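Local coordinates for protein GCN5-related N-acetyltransferase (Kribbella flavida, PDB 4MY0) that binds acetyl-CoA and probably transfers its acetyl group to amines, possibly those of aminoglycosides, at residues Gln73-Arg78 against Trp280-Leu285; Arg78-Ala83 against Gly115-Ala120. One frame throughout, in Å; residues are numbered along the deposited sequence.

Contact 1 (Gln73-Arg78 against Trp280-Leu285)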
loop_
_atom_site.group_PDB
_atom_site.type_symbol
_atom_site.label_atom_id
_atom_site.label_comp_id
_atom_site.label_asym_id
_atom_site.label_seq_id
_atom_site.Cartn_x
_atom_site.Cartn_y
_atom_site.Cartn_z
ATOM N N GLN C 73 -4.279 40.427 -3.473
ATOM C CA GLN C 73 -5.041 39.389 -2.782
ATOM C C GLN C 73 -6.423 39.920 -2.450
ATOM O O GLN C 73 -6.578 41.057 -1.991
ATOM C CB GLN C 73 -4.323 38.893 -1.523
ATOM C CG GLN C 73 -4.879 37.562 -0.998
ATOM C CD GLN C 73 -4.206 37.111 0.280
ATOM O OE1 GLN C 73 -3.727 37.931 1.060
ATOM N NE2 GLN C 73 -4.164 35.800 0.499
ATOM N N TRP C 74 -7.435 39.108 -2.719
ATOM C CA TRP C 74 -8.805 39.528 -2.453
ATOM C C TRP C 74 -9.045 39.529 -0.950
ATOM O O TRP C 74 -8.673 38.577 -0.261
ATOM C CB TRP C 74 -9.783 38.568 -3.127
ATOM C CG TRP C 74 -9.884 38.753 -4.623
ATOM C CD1 TRP C 74 -9.209 38.059 -5.592
ATOM C CD2 TRP C 74 -10.723 39.690 -5.309
ATOM N NE1 TRP C 74 -9.584 38.511 -6.838
ATOM C CE2 TRP C 74 -10.512 39.512 -6.693
ATOM C CE3 TRP C 74 -11.631 40.666 -4.884
ATOM C CZ2 TRP C 74 -11.173 40.277 -7.656
ATOM C CZ3 TRP C 74 -12.297 41.418 -5.839
ATOM C CH2 TRP C 74 -12.065 41.221 -7.211
ATOM N N TRP C 75 -9.643 40.603 -0.442
ATOM C CA TRP C 75 -10.108 40.617 0.942
ATOM C C TRP C 75 -11.448 41.325 1.029
ATOM O O TRP C 75 -11.555 42.532 0.728
ATOM C CB TRP C 75 -9.070 41.251 1.875
ATOM C CG TRP C 75 -7.910 40.325 2.146
ATOM C CD1 TRP C 75 -6.654 40.402 1.606
ATOM C CD2 TRP C 75 -7.912 39.169 2.996
ATOM N NE1 TRP C 75 -5.871 39.376 2.085
ATOM C CE2 TRP C 75 -6.621 38.599 2.936
ATOM C CE3 TRP C 75 -8.875 38.563 3.808
ATOM C CZ2 TRP C 75 -6.270 37.452 3.658
ATOM C CZ3 TRP C 75 -8.526 37.410 4.519
ATOM C CH2 TRP C 75 -7.238 36.874 4.442
ATOM N N GLY C 76 -12.475 40.561 1.412
ATOM C CA GLY C 76 -13.843 41.060 1.431
ATOM C C GLY C 76 -14.263 41.648 0.101
ATOM O O GLY C 76 -14.934 42.680 0.052
ATOM N N GLY C 77 -13.863 41.008 -0.994
ATOM C CA GLY C 77 -14.292 41.468 -2.306
ATOM C C GLY C 77 -13.574 42.700 -2.848
ATOM O O GLY C 77 -14.035 43.309 -3.811
ATOM N N ARG C 78 -12.443 43.066 -2.244
ATOM C CA ARG C 78 -11.572 44.088 -2.829
ATOM C C ARG C 78 -10.131 43.572 -2.989
ATOM O O ARG C 78 -9.690 42.690 -2.244
ATOM C CB ARG C 78 -11.609 45.384 -2.009
ATOM C CG ARG C 78 -12.982 46.060 -1.979
ATOM C CD ARG C 78 -12.868 47.585 -2.044
ATOM N NE ARG C 78 -12.391 48.165 -0.794
ATOM C CZ ARG C 78 -11.573 49.216 -0.709
ATOM N NH1 ARG C 78 -11.113 49.810 -1.803
ATOM N NH2 ARG C 78 -11.200 49.666 0.479
ATOM N N TRP C 280 -2.065 28.698 4.623
ATOM C CA TRP C 280 -1.067 29.711 4.319
ATOM C C TRP C 280 -1.079 30.802 5.381
ATOM O O TRP C 280 -2.090 31.005 6.061
ATOM C CB TRP C 280 -1.289 30.300 2.918
ATOM C CG TRP C 280 -2.718 30.616 2.608
ATOM C CD1 TRP C 280 -3.605 29.813 1.959
ATOM C CD2 TRP C 280 -3.419 31.834 2.909
ATOM N NE1 TRP C 280 -4.821 30.452 1.839
ATOM C CE2 TRP C 280 -4.728 31.699 2.411
ATOM C CE3 TRP C 280 -3.055 33.036 3.532
ATOM C CZ2 TRP C 280 -5.696 32.719 2.538
ATOM C CZ3 TRP C 280 -4.010 34.054 3.654
ATOM C CH2 TRP C 280 -5.312 33.886 3.164
HETATM N N MSE C 281 0.045 31.499 5.523
HETATM C CA MSE C 281 0.172 32.519 6.558
HETATM C C MSE C 281 0.075 33.916 5.993
HETATM O O MSE C 281 0.302 34.119 4.803
HETATM C CB MSE C 281 1.488 32.375 7.302
HETATM C CG MSE C 281 1.499 31.190 8.247
HETATM SE SE MSE C 281 3.168 31.152 9.247
HETATM C CE MSE C 281 2.628 29.837 10.581
ATOM N N LEU C 282 -0.250 34.867 6.870
ATOM C CA LEU C 282 -0.457 36.261 6.502
ATOM C C LEU C 282 0.279 37.149 7.493
ATOM O O LEU C 282 0.377 36.807 8.676
ATOM C CB LEU C 282 -1.949 36.585 6.582
ATOM C CG LEU C 282 -2.357 38.015 6.254
ATOM C CD1 LEU C 282 -2.066 38.287 4.785
ATOM C CD2 LEU C 282 -3.836 38.235 6.571
ATOM N N ARG C 283 0.805 38.274 7.020
ATOM C CA ARG C 283 1.303 39.313 7.925
ATOM C C ARG C 283 0.895 40.702 7.427
ATOM O O ARG C 283 0.943 40.959 6.224
ATOM C CB ARG C 283 2.829 39.253 8.042
ATOM C CG ARG C 283 3.375 40.097 9.196
ATOM C CD ARG C 283 4.831 40.538 8.977
ATOM N NE ARG C 283 5.506 40.780 10.257
ATOM C CZ ARG C 283 5.301 41.847 11.029
ATOM N NH1 ARG C 283 4.436 42.789 10.664
ATOM N NH2 ARG C 283 5.956 41.973 12.179
ATOM N N LEU C 284 0.491 41.594 8.331
ATOM C CA LEU C 284 0.281 42.992 7.943
ATOM C C LEU C 284 1.609 43.770 8.019
ATOM O O LEU C 284 2.317 43.711 9.030
ATOM C CB LEU C 284 -0.774 43.680 8.819
ATOM C CG LEU C 284 -2.209 43.157 8.944
ATOM C CD1 LEU C 284 -3.186 44.315 9.010
ATOM C CD2 LEU C 284 -2.619 42.155 7.867
ATOM N N LEU C 285 1.948 44.484 6.951
ATOM C CA LEU C 285 3.153 45.319 6.932
ATOM C C LEU C 285 2.852 46.805 7.150
ATOM O O LEU C 285 3.700 47.550 7.657
ATOM C CB LEU C 285 3.893 45.163 5.603
ATOM C CG LEU C 285 4.196 43.747 5.131
ATOM C CD1 LEU C 285 4.926 43.793 3.803
ATOM C CD2 LEU C 285 5.017 43.031 6.181
#
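Gln73 NE2 lies over one face of the Trp280 indole, 3.5 Å from CH2 of that ring, with the amide plane turned 49° from the ring. The Gln73 chain reaches this place because CG stands anti to the backbone N (chi1 -164°) and the rest runs on extended. Two hydrogen bonds fix how the amide is turned: within its own segment, OE1 accepts from Trp75 NE1 at 2.8 Å, the donor standing above the carbonyl plane, and NE2 donates to Gly186 O. Both polar ends of this buried side chain are thus satisfied. Leu282 CD1 approaches Gln73 OE1 loosely, at 4.1 Å.

The two tryptophans and Leu282 make the apolar part. Trp75 CZ2 meets the rim of the Trp280 ring near its plane, 3.7 Å from CH2, and the same CZ2 lies 3.9 Å from Leu282 CD2. Trp75 and Tyr352, and Trp280 and Tyr122, meet in T-shaped (edge-to-face) pairs.

The axes of strands 73-75 and 280-284 stay 12.3 Å apart at an angle of 77°, so long side chains bridge the gap, with Ile118 of strand 118-121 touching both Gln73 and Trp75. This buried contact joins a strand of the first GNAT acetyltransferase region to one of the second.

Contact 2 (Arg78-Ala83 against Gly115-Ala120)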
loop_
_atom_site.group_PDB
_atom_site.type_symbol
_atom_site.label_atom_id
_atom_site.label_comp_id
_atom_site.label_asym_id
_atom_site.label_seq_id
_atom_site.Cartn_x
_atom_site.Cartn_y
_atom_site.Cartn_z
ATOM N N ARG C 78 -12.443 43.066 -2.244
ATOM C CA ARG C 78 -11.572 44.088 -2.829
ATOM C C ARG C 78 -10.131 43.572 -2.989
ATOM O O ARG C 78 -9.690 42.690 -2.244
ATOM C CB ARG C 78 -11.609 45.384 -2.009
ATOM C CG ARG C 78 -12.982 46.060 -1.979
ATOM C CD ARG C 78 -12.868 47.585 -2.044
ATOM N NE ARG C 78 -12.391 48.165 -0.794
ATOM C CZ ARG C 78 -11.573 49.216 -0.709
ATOM N NH1 ARG C 78 -11.113 49.810 -1.803
ATOM N NH2 ARG C 78 -11.200 49.666 0.479
ATOM N N ARG C 79 -9.400 44.119 -3.960
ATOM C CA ARG C 79 -8.025 43.676 -4.225
ATOM C C ARG C 79 -7.018 44.447 -3.384
ATOM O O ARG C 79 -7.021 45.673 -3.385
ATOM C CB ARG C 79 -7.665 43.861 -5.705
ATOM C CG ARG C 79 -8.530 43.075 -6.691
ATOM C CD ARG C 79 -8.178 43.511 -8.106
ATOM N NE ARG C 79 -9.069 42.950 -9.108
ATOM C CZ ARG C 79 -10.268 43.447 -9.402
ATOM N NH1 ARG C 79 -10.729 44.511 -8.751
ATOM N NH2 ARG C 79 -11.015 42.868 -10.335
ATOM N N VAL C 80 -6.155 43.732 -2.676
ATOM C CA VAL C 80 -5.150 44.366 -1.833
ATOM C C VAL C 80 -3.767 43.938 -2.319
ATOM O O VAL C 80 -3.510 42.736 -2.451
ATOM C CB VAL C 80 -5.317 43.930 -0.359
ATOM C CG1 VAL C 80 -4.393 44.739 0.559
ATOM C CG2 VAL C 80 -6.787 44.050 0.080
ATOM N N PRO C 81 -2.879 44.915 -2.603
ATOM C CA PRO C 81 -1.520 44.557 -3.053
ATOM C C PRO C 81 -0.850 43.671 -2.003
ATOM O O PRO C 81 -1.032 43.908 -0.803
ATOM C CB PRO C 81 -0.808 45.909 -3.162
ATOM C CG PRO C 81 -1.952 46.936 -3.378
ATOM C CD PRO C 81 -3.082 46.377 -2.520
HETATM N N MSE C 82 -0.122 42.647 -2.435
HETATM C CA MSE C 82 0.349 41.648 -1.493
HETATM C C MSE C 82 1.714 41.106 -1.879
HETATM O O MSE C 82 1.967 40.830 -3.050
HETATM C CB MSE C 82 -0.669 40.506 -1.397
HETATM C CG MSE C 82 -0.343 39.499 -0.303
HETATM SE SE MSE C 82 0.622 37.963 -1.027
HETATM C CE MSE C 82 -0.969 36.960 -1.528
ATOM N N ALA C 83 2.598 40.955 -0.899
ATOM C CA ALA C 83 3.927 40.416 -1.170
ATOM C C ALA C 83 3.945 38.914 -0.906
ATOM O O ALA C 83 3.978 38.482 0.249
ATOM C CB ALA C 83 4.964 41.106 -0.302
ATOM N N GLY C 115 5.422 49.324 -1.269
ATOM C CA GLY C 115 4.030 49.695 -1.083
ATOM C C GLY C 115 3.044 48.563 -0.851
ATOM O O GLY C 115 1.838 48.771 -0.949
HETATM N N MSE C 116 3.529 47.368 -0.535
HETATM C CA MSE C 116 2.601 46.276 -0.259
HETATM C C MSE C 116 2.244 46.247 1.233
HETATM O O MSE C 116 3.114 46.081 2.090
HETATM C CB MSE C 116 3.161 44.931 -0.761
HETATM C CG MSE C 116 3.347 44.913 -2.294
HETATM SE SE MSE C 116 4.799 43.737 -2.873
HETATM C CE MSE C 116 4.877 44.233 -4.766
ATOM N N PRO C 117 0.957 46.423 1.547
ATOM C CA PRO C 117 0.537 46.508 2.952
ATOM C C PRO C 117 0.372 45.138 3.629
ATOM O O PRO C 117 0.208 45.081 4.852
ATOM C CB PRO C 117 -0.813 47.222 2.861
ATOM C CG PRO C 117 -1.375 46.762 1.520
ATOM C CD PRO C 117 -0.160 46.664 0.610
ATOM N N ILE C 118 0.418 44.049 2.862
ATOM C CA ILE C 118 0.343 42.725 3.462
ATOM C C ILE C 118 1.267 41.750 2.737
ATOM O O ILE C 118 1.732 42.014 1.622
ATOM C CB ILE C 118 -1.087 42.132 3.411
ATOM C CG1 ILE C 118 -1.556 42.012 1.959
ATOM C CG2 ILE C 118 -2.073 42.953 4.258
ATOM C CD1 ILE C 118 -2.934 41.344 1.796
ATOM N N SER C 119 1.506 40.611 3.369
ATOM C CA SER C 119 2.382 39.593 2.811
ATOM C C SER C 119 1.848 38.209 3.180
ATOM O O SER C 119 1.310 38.020 4.271
ATOM C CB SER C 119 3.809 39.788 3.345
ATOM O OG SER C 119 4.661 38.741 2.927
ATOM N N ALA C 120 1.981 37.246 2.269
ATOM C CA ALA C 120 1.552 35.880 2.549
ATOM C C ALA C 120 2.576 34.864 2.034
ATOM O O ALA C 120 3.396 35.176 1.162
ATOM C CB ALA C 120 0.145 35.601 1.956
#
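Ala83 and Ser119 form the tight end of this contact, a parallel bridge with their CA atoms 4.3 Å apart. Ala83 N donates to Ile118 O at 2.9 Å along a nearly straight line (168°), and Ala83 O takes two donors in return. Ser119 OG comes to that oxygen in the carbonyl plane at 2.8 Å, while the bond from Ala120 N, 3.1 Å long, arrives from above it. With OG anti to the backbone N (chi1 174°), the serine hydroxyl sits beside the neighbouring strand, where it also bonds Tyr134 OH.

On the face bearing Met82 and Ile118, the two side chains cross at about a right angle, Met82 CG 3.6 Å from Ile118 CG1. Met82, a selenomethionine, then bends at chi2 (-96°) and again at chi3, bringing its selenium (SE) 3.8 Å from Ala120 CB. On the face bearing Ala83, the selenium of Met116, also a selenomethionine, packs against the alanine CB.

The strands belong to a right-handed beta-alpha-beta crossover of the GNAT fold, in which helix 99-113 carries the chain from strand 78-90 to its parallel neighbour. Gly115, in a Schellman motif at positive phi, ends the helix and turns the chain into the second strand.

Packing stays close where helix 287-293 lies against Val80 and Pro117, both buried: Val80 CG1 touches Pro117 CG at 3.8 Å. The solvent side is looser. There the partly exposed Pro81 and Met116 meet beside the exposed Gly115, with Pro81 CB 4.4 Å from Met116 CG.

In the fold
The centres of contacts 1 and 2 lie 6 Å apart, and along the chain contact 2 is nested within the loop closed by contact 1. Arg78 belongs to both, closing the type I' hairpin turn between strands 61-75 and 78-90. Probable hydrogen bonds join them: Gln73 N to Val80 O at 2.6 Å links those two strands, and Leu285 N to Pro117 O at 2.8 Å lies where strands 118-121 and 274-284 meet. Strand 118-121 runs between 78-90, its parallel neighbour, and 274-284, its antiparallel one. Neither contact touches the bound coenzyme A: the side chains of Trp280 and Ser119 are about 11 and 12 Å from it, and that of Ser119 is about 8 Å from the side chain of acetyl-CoA-binding Tyr129.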